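Local coordinates for protein major extracellular endoglucanase (Xanthomonas campestris pv. campestris, PDB 4TUF) that cleaves internal beta-1,4-glucosidic linkages in cellulose, lichenin and cereal beta-glucans, here represented by its family 5 TIM-barrel catalytic domain, at residues R289-T292 with W293-L297. Sequence-based numbering, arbitrary orientation.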
# COMPACT_ATOMS: atom_id res chain seq x y z
N ARG A 289 13.36 -15.08 13.50
CA ARG A 289 13.89 -13.78 13.12
C ARG A 289 12.82 -12.76 12.74
O ARG A 289 13.05 -11.56 12.86
CB ARG A 289 14.86 -13.92 11.95
CG ARG A 289 16.23 -14.43 12.33
CD ARG A 289 17.11 -14.53 11.10
NE ARG A 289 16.52 -15.41 10.10
CZ ARG A 289 17.19 -15.93 9.08
NH1 ARG A 289 18.48 -15.65 8.93
NH2 ARG A 289 16.58 -16.72 8.22
N ASP A 290 11.67 -13.22 12.25
CA ASP A 290 10.67 -12.27 11.78
C ASP A 290 10.09 -11.50 12.95
O ASP A 290 9.69 -10.34 12.81
CB ASP A 290 9.55 -12.95 11.00
CG ASP A 290 8.61 -11.94 10.34
OD1 ASP A 290 8.93 -11.46 9.23
OD2 ASP A 290 7.57 -11.62 10.94
N LYS A 291 10.04 -12.14 14.11
CA LYS A 291 9.65 -11.46 15.34
C LYS A 291 10.63 -10.31 15.57
O LYS A 291 10.24 -9.14 15.58
CB LYS A 291 9.64 -12.43 16.52
CG LYS A 291 8.50 -12.24 17.50
CD LYS A 291 8.71 -11.02 18.39
CE LYS A 291 7.79 -11.05 19.60
NZ LYS A 291 8.02 -9.90 20.52
N THR A 292 11.90 -10.67 15.74
CA THR A 292 12.97 -9.70 15.90
C THR A 292 12.96 -8.60 14.83
O THR A 292 13.08 -7.42 15.14
CB THR A 292 14.35 -10.38 15.87
OG1 THR A 292 14.35 -11.50 16.78
CG2 THR A 292 15.44 -9.41 16.27
N TRP A 293 12.80 -9.01 13.58
CA TRP A 293 12.83 -8.07 12.46
C TRP A 293 11.72 -7.01 12.54
O TRP A 293 11.99 -5.82 12.36
CB TRP A 293 12.72 -8.82 11.13
CG TRP A 293 12.64 -7.88 9.97
CD1 TRP A 293 13.67 -7.29 9.31
CD2 TRP A 293 11.44 -7.40 9.34
NE1 TRP A 293 13.20 -6.48 8.31
CE2 TRP A 293 11.83 -6.53 8.30
CE3 TRP A 293 10.08 -7.63 9.54
CZ2 TRP A 293 10.91 -5.88 7.48
CZ3 TRP A 293 9.17 -6.99 8.73
CH2 TRP A 293 9.59 -6.13 7.71
N GLN A 294 10.49 -7.45 12.80
CA GLN A 294 9.36 -6.52 12.90
C GLN A 294 9.54 -5.57 14.08
O GLN A 294 9.26 -4.38 13.97
CB GLN A 294 8.03 -7.27 13.03
CG GLN A 294 7.64 -8.04 11.78
CD GLN A 294 6.15 -8.31 11.68
OE1 GLN A 294 5.33 -7.48 12.07
NE2 GLN A 294 5.80 -9.48 11.16
N ASP A 295 10.02 -6.11 15.20
CA ASP A 295 10.29 -5.29 16.38
C ASP A 295 11.28 -4.18 16.06
O ASP A 295 11.06 -3.03 16.40
CB ASP A 295 10.81 -6.15 17.52
CG ASP A 295 9.72 -6.98 18.18
OD1 ASP A 295 8.54 -6.58 18.11
OD2 ASP A 295 10.05 -8.02 18.78
N ALA A 296 12.38 -4.55 15.39
CA ALA A 296 13.44 -3.59 15.06
C ALA A 296 12.97 -2.52 14.08
O ALA A 296 13.36 -1.36 14.19
CB ALA A 296 14.64 -4.33 14.50
N LEU A 297 12.14 -2.92 13.11
CA LEU A 297 11.60 -1.98 12.13
C LEU A 297 10.76 -0.91 12.81
O LEU A 297 10.87 0.27 12.50
CB LEU A 297 10.78 -2.71 11.07
CG LEU A 297 10.10 -1.79 10.04
CD1 LEU A 297 11.12 -0.97 9.28
CD2 LEU A 297 9.22 -2.58 9.07
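Asp290 and Gln294 pair one turn apart near the start of helix 288-303. Gln294 NE2 donates to Asp290 OD2 over 2.8 Å. The carboxylate oxygen is met on its syn side, and the carboxylate and amide planes stand 83° apart. Asp290 CG lies anti to the backbone N (chi1 -172°), which swings the carboxylate towards the Gln294 side chain. Asp290 OD2 also accepts the backbone N of Tyr283, and Gln294 OE1 bonds Tyr311 OH on strand 309-311.

A salt bridge lies on the more exposed flank. Lys291 NZ lies 3.3 Å from Asp295 OD2 and approaches the syn lone pair of that oxygen, while Asp295 OD1 bonds Tyr283 OH. The bend at chi2 (-75°) brings the end of the lysine back towards Asp295.

The backbone supplies regular i to i+4 bonds. Trp293 N reaches Arg289 O at 2.7 Å, and Ala296 N reaches Thr292 O at 3.0 Å.

Apolar packing is centred on Trp293. Its ring turns inward, meeting Phe248 and Trp261 at steep angles, and touches Val237 of strand 231-238. The polar Asp290 OD1 approaches the ring obliquely, 4.0 Å from Trp293 CE3.

The helix belongs to the beta-alpha-beta unit between strands 276-280 and 309-311. The two donors sharing Asp290 OD2 would favour a charged carboxylate despite its burial, while the nearby Asp241 carboxylate would oppose it.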